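Local coordinates for protein bile salt hydrolase/transferase (Clostridium perfringens, PDB 2BJF) that hydrolyses the amide bond of glycine- and taurine-conjugated bile salts, releasing free bile acids, and can also join bile acids to amines, at residues K152-E157 / L163-N168; G171-T174 / T178-W181. One frame throughout, in Å; residues are numbered along the deposited sequence. Where two conformers were deposited one is given.

Interaction 1: K152-E157 / L163-N168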
loop_
_atom_site.group_PDB
_atom_site.type_symbol
_atom_site.label_atom_id
_atom_site.label_comp_id
_atom_site.label_asym_id
_atom_site.label_seq_id
_atom_site.Cartn_x
_atom_site.Cartn_y
_atom_site.Cartn_z
ATOM N N LYS A 152 2.148 -3.643 -32.966
ATOM C CA LYS A 152 2.398 -2.267 -32.547
ATOM C C LYS A 152 1.126 -1.616 -32.017
ATOM O O LYS A 152 0.042 -1.820 -32.564
ATOM C CB LYS A 152 2.976 -1.443 -33.702
ATOM C CG LYS A 152 4.425 -1.777 -34.059
ATOM C CD LYS A 152 5.407 -1.242 -33.016
ATOM C CE LYS A 152 6.819 -1.770 -33.240
ATOM N NZ LYS A 152 6.929 -3.239 -32.983
ATOM N N SER A 153 1.275 -0.837 -30.948
ATOM C CA SER A 153 0.162 -0.107 -30.348
ATOM C C SER A 153 0.523 1.357 -30.134
ATOM O O SER A 153 1.670 1.680 -29.819
ATOM C CB SER A 153 -0.241 -0.737 -29.011
ATOM O OG SER A 153 -0.772 -2.040 -29.186
ATOM N N ILE A 154 -0.462 2.235 -30.318
ATOM C CA ILE A 154 -0.302 3.660 -30.019
ATOM C C ILE A 154 -1.434 4.178 -29.130
ATOM O O ILE A 154 -2.506 3.569 -29.053
ATOM C CB ILE A 154 -0.177 4.538 -31.302
ATOM C CG1 ILE A 154 -1.363 4.311 -32.249
ATOM C CG2 ILE A 154 1.165 4.285 -32.001
ATOM C CD1 ILE A 154 -1.503 5.371 -33.338
ATOM N N VAL A 155 -1.173 5.290 -28.448
ATOM C CA VAL A 155 -2.164 5.950 -27.603
ATOM C C VAL A 155 -2.348 7.383 -28.093
ATOM O O VAL A 155 -1.371 8.104 -28.306
ATOM C CB VAL A 155 -1.746 5.932 -26.109
ATOM C CG1 VAL A 155 -2.690 6.782 -25.258
ATOM C CG2 VAL A 155 -1.705 4.499 -25.586
ATOM N N VAL A 156 -3.605 7.777 -28.281
ATOM C CA VAL A 156 -3.942 9.103 -28.796
ATOM C C VAL A 156 -4.640 9.928 -27.721
ATOM O O VAL A 156 -5.718 9.562 -27.250
ATOM C CB VAL A 156 -4.844 9.009 -30.052
ATOM C CG1 VAL A 156 -5.141 10.397 -30.607
ATOM C CG2 VAL A 156 -4.194 8.135 -31.117
ATOM N N GLU A 157 -4.016 11.039 -27.335
ATOM C CA GLU A 157 -4.560 11.916 -26.300
ATOM C C GLU A 157 -4.438 13.372 -26.722
ATOM O O GLU A 157 -3.338 13.850 -26.993
ATOM C CB GLU A 157 -3.837 11.694 -24.963
ATOM C CG GLU A 157 -4.010 10.290 -24.395
ATOM C CD GLU A 157 -3.285 10.054 -23.080
ATOM O OE1 GLU A 157 -2.348 10.811 -22.744
ATOM O OE2 GLU A 157 -3.657 9.085 -22.386
ATOM N N LEU A 163 -2.199 17.471 -29.932
ATOM C CA LEU A 163 -2.649 16.090 -30.093
ATOM C C LEU A 163 -1.457 15.144 -29.967
ATOM O O LEU A 163 -0.636 15.035 -30.886
ATOM C CB LEU A 163 -3.366 15.892 -31.437
ATOM C CG LEU A 163 -3.895 14.485 -31.756
ATOM C CD1 LEU A 163 -5.007 14.076 -30.802
ATOM C CD2 LEU A 163 -4.378 14.399 -33.191
ATOM N N ASN A 164 -1.365 14.469 -28.824
ATOM C CA ASN A 164 -0.261 13.554 -28.548
ATOM C C ASN A 164 -0.513 12.147 -29.081
ATOM O O ASN A 164 -1.598 11.590 -28.903
ATOM C CB ASN A 164 0.031 13.494 -27.045
ATOM C CG ASN A 164 0.598 14.795 -26.501
ATOM O OD1 ASN A 164 0.135 15.304 -25.480
ATOM N ND2 ASN A 164 1.607 15.336 -27.176
ATOM N N VAL A 165 0.502 11.585 -29.735
ATOM C CA VAL A 165 0.458 10.205 -30.219
ATOM C C VAL A 165 1.662 9.464 -29.635
ATOM O O VAL A 165 2.799 9.675 -30.064
ATOM C CB VAL A 165 0.456 10.115 -31.773
ATOM C CG1 VAL A 165 0.416 8.659 -32.230
ATOM C CG2 VAL A 165 -0.721 10.880 -32.363
ATOM N N PHE A 166 1.402 8.617 -28.641
ATOM C CA PHE A 166 2.458 7.882 -27.945
ATOM C C PHE A 166 2.631 6.480 -28.510
ATOM O O PHE A 166 1.648 5.804 -28.814
ATOM C CB PHE A 166 2.134 7.737 -26.455
ATOM C CG PHE A 166 1.924 9.036 -25.730
ATOM C CD1 PHE A 166 3.008 9.775 -25.264
ATOM C CD2 PHE A 166 0.637 9.501 -25.474
ATOM C CE1 PHE A 166 2.815 10.971 -24.576
ATOM C CE2 PHE A 166 0.433 10.693 -24.784
ATOM C CZ PHE A 166 1.525 11.431 -24.336
ATOM N N ASP A 167 3.881 6.040 -28.629
ATOM C CA ASP A 167 4.171 4.625 -28.835
ATOM C C ASP A 167 3.890 3.890 -27.529
ATOM O O ASP A 167 4.402 4.275 -26.474
ATOM C CB ASP A 167 5.631 4.415 -29.252
ATOM C CG ASP A 167 5.897 4.808 -30.697
ATOM O OD1 ASP A 167 4.934 5.055 -31.453
ATOM O OD2 ASP A 167 7.085 4.861 -31.079
ATOM N N ASN A 168 3.064 2.849 -27.601
ATOM C CA ASN A 168 2.684 2.082 -26.417
ATOM C C ASN A 168 3.431 0.753 -26.337
ATOM O O ASN A 168 3.040 -0.232 -26.970
ATOM C CB ASN A 168 1.166 1.859 -26.380
ATOM C CG ASN A 168 0.688 1.249 -25.065
ATOM O OD1 ASN A 168 1.473 0.698 -24.292
ATOM N ND2 ASN A 168 -0.610 1.350 -24.810
HETATM O O HOH W 1 3.849 -0.870 -29.561
HETATM O O HOH W 2 4.046 1.905 -31.552
HETATM O O HOH W 3 -1.344 13.435 -23.311
#
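Strands 153-158 and 163-167 form an antiparallel beta hairpin at one end of a sheet of this Ntn-hydrolase fold, where Val155 and Glu157 make hydrogen-bonded pairs with Phe166 and Asn164. Each pair is joined by two backbone bonds, Val155 giving its N-H to Phe166 O and taking one from Phe166 N at Val155 O (2.8 Å). Beyond the last bridge, Asn168 N adds one more bond, to Ser153 O (2.9 Å).

On the face bearing Ile154, Val156 and Val165, branched apolar chains suit both an extended backbone and the cover of helix 116-123. Val156 CG1 meets Leu163 CD1 at 3.7 Å, and Ile154 CD1 reaches Val165 CG1 at 4.0 Å. Asp167, at the exposed margin of this face, forms a salt bridge with Lys120 of that helix.

The other face carries Val155, Phe166 and Glu157. A chi1 of -171° swings Asn168 CG away from its backbone nitrogen, bringing Asn168 ND2 to 3.4 Å from Val155 CG2. That amide is fixed at both ends: OD1 takes bonds from Ile170 N and Gly171 N, and ND2 gives one to Val172 O. Glu157 is extended beyond CG, and its carboxylate stands almost perpendicular to the Phe166 ring, the planes 83° apart, with Glu157 OE1 3.5 Å from Phe166 CE2. Glu157 OE2 of this buried carboxylate is hydrogen-bonded to His143 ND1. A water donates to Glu157 OE1 (2.9 Å), and the same water donates to Asn164 OD1 (3.2 Å).

Interaction 2: G171-T174 / T178-W181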
loop_
_atom_site.group_PDB
_atom_site.type_symbol
_atom_site.label_atom_id
_atom_site.label_comp_id
_atom_site.label_asym_id
_atom_site.label_seq_id
_atom_site.Cartn_x
_atom_site.Cartn_y
_atom_site.Cartn_z
ATOM N N GLY A 171 1.501 -2.185 -23.704
ATOM C CA GLY A 171 0.424 -3.053 -24.179
ATOM C C GLY A 171 -0.903 -2.837 -23.474
ATOM O O GLY A 171 -1.837 -3.631 -23.637
ATOM N N VAL A 172 -0.988 -1.765 -22.687
ATOM C CA VAL A 172 -2.182 -1.482 -21.887
ATOM C C VAL A 172 -2.550 0.004 -21.875
ATOM O O VAL A 172 -1.723 0.865 -22.192
ATOM C CB VAL A 172 -2.041 -1.982 -20.411
ATOM C CG1 VAL A 172 -1.566 -3.436 -20.350
ATOM C CG2 VAL A 172 -1.110 -1.079 -19.609
ATOM N N LEU A 173 -3.795 0.287 -21.505
ATOM C CA LEU A 173 -4.267 1.653 -21.286
ATOM C C LEU A 173 -5.419 1.625 -20.291
ATOM O O LEU A 173 -6.189 0.670 -20.261
ATOM C CB LEU A 173 -4.729 2.288 -22.604
ATOM C CG LEU A 173 -5.026 3.795 -22.615
ATOM C CD1 LEU A 173 -3.758 4.606 -22.363
ATOM C CD2 LEU A 173 -5.677 4.215 -23.924
ATOM N N THR A 174 -5.527 2.659 -19.462
ATOM C CA THR A 174 -6.727 2.827 -18.641
ATOM C C THR A 174 -7.350 4.203 -18.879
ATOM O O THR A 174 -7.799 4.499 -19.988
ATOM C CB THR A 174 -6.486 2.551 -17.126
ATOM O OG1 THR A 174 -5.498 3.452 -16.612
ATOM C CG2 THR A 174 -6.047 1.106 -16.894
ATOM N N THR A 178 -2.539 11.383 -17.977
ATOM C CA THR A 178 -1.993 11.163 -19.318
ATOM C C THR A 178 -1.107 9.917 -19.381
ATOM O O THR A 178 -0.626 9.428 -18.352
ATOM C CB THR A 178 -1.196 12.389 -19.811
ATOM O OG1 THR A 178 -0.105 12.643 -18.917
ATOM C CG2 THR A 178 -2.093 13.623 -19.887
ATOM N N PHE A 179 -0.894 9.411 -20.595
ATOM C CA PHE A 179 -0.168 8.155 -20.797
ATOM C C PHE A 179 1.262 8.199 -20.259
ATOM O O PHE A 179 1.723 7.243 -19.632
ATOM C CB PHE A 179 -0.184 7.747 -22.276
ATOM C CG PHE A 179 0.421 6.394 -22.539
ATOM C CD1 PHE A 179 -0.205 5.233 -22.087
ATOM C CD2 PHE A 179 1.616 6.278 -23.241
ATOM C CE1 PHE A 179 0.354 3.981 -22.328
ATOM C CE2 PHE A 179 2.180 5.031 -23.493
ATOM C CZ PHE A 179 1.550 3.881 -23.031
ATOM N N ASP A 180 1.949 9.316 -20.491
ATOM C CA ASP A 180 3.315 9.495 -20.001
ATOM C C ASP A 180 3.397 9.463 -18.475
ATOM O O ASP A 180 4.412 9.035 -17.919
ATOM C CB ASP A 180 3.941 10.780 -20.558
ATOM C CG ASP A 180 3.131 12.021 -20.232
ATOM O OD1 ASP A 180 1.944 12.076 -20.603
ATOM O OD2 ASP A 180 3.690 12.951 -19.614
ATOM N N TRP A 181 2.330 9.902 -17.806
ATOM C CA TRP A 181 2.258 9.840 -16.344
ATOM C C TRP A 181 2.255 8.389 -15.860
ATOM O O TRP A 181 2.988 8.039 -14.933
ATOM C CB TRP A 181 1.030 10.592 -15.803
ATOM C CG TRP A 181 1.017 10.691 -14.300
ATOM C CD1 TRP A 181 1.433 11.751 -13.545
ATOM C CD2 TRP A 181 0.585 9.684 -13.372
ATOM N NE1 TRP A 181 1.291 11.466 -12.207
ATOM C CE2 TRP A 181 0.768 10.207 -12.073
ATOM C CE3 TRP A 181 0.055 8.392 -13.515
ATOM C CZ2 TRP A 181 0.445 9.483 -10.920
ATOM C CZ3 TRP A 181 -0.268 7.672 -12.368
ATOM C CH2 TRP A 181 -0.072 8.221 -11.087
#
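Leu173, on the short edge strand 172-173, meets Phe179, the first residue of helix 179-186, in a small buried contact between strand and helix start. The apolar part is a single close approach: Leu173 CD1 lies 3.6 Å from Phe179 CD1, with the two side chains set obliquely. In both side chains CG stands opposite the backbone nitrogen (chi1 -170° and -174°), turning the leucine methyl and the ring toward each other. Val155 also touches both side chains, so the two lie among apolar groups, where a branched aliphatic chain and an aromatic ring bury no polar atoms of their own.

The polar part across the contact is slight. Val172 O faces the edge of the Phe179 ring near its plane, 3.7 Å from Phe179 CE1.

Within the helix start, Thr178 occupies the N-cap position, but its side chain makes no capping bond. Instead Thr178 OG1 donates to Asp180 OD1 (2.7 Å), meeting it from above the carboxylate plane; a glycerol, probably from crystallisation, also bonds this hydroxyl.

No hydrogen bond joins the two segments; what passes between them is van der Waals contact and a carbonyl at a ring's weakly positive C-H rim, probably a mildly favourable electrostatic placement.

Interactions 1 and 2 follow in series along the chain, their centres about 9 Å apart. Phe179 is a main point of contact, with Asn168 tied to segment 171-174 as well. Phe179 N probably bonds to Glu157 OE1 (2.9 Å), tying the helix start to the hairpin, while Phe179 CD2 packs on Phe166 CB (3.6 Å). His143, whose ND1 serves the hairpin, bonds Thr174 O through NE2. Cys2, assigned as the N-terminal nucleophile as in Ntn hydrolases and part of the deoxycholate site, has its side chain about 8 Å from that of Leu173 and about 11 Å from that of Glu157. Bound taurine lies about 11 Å from each of these two side chains.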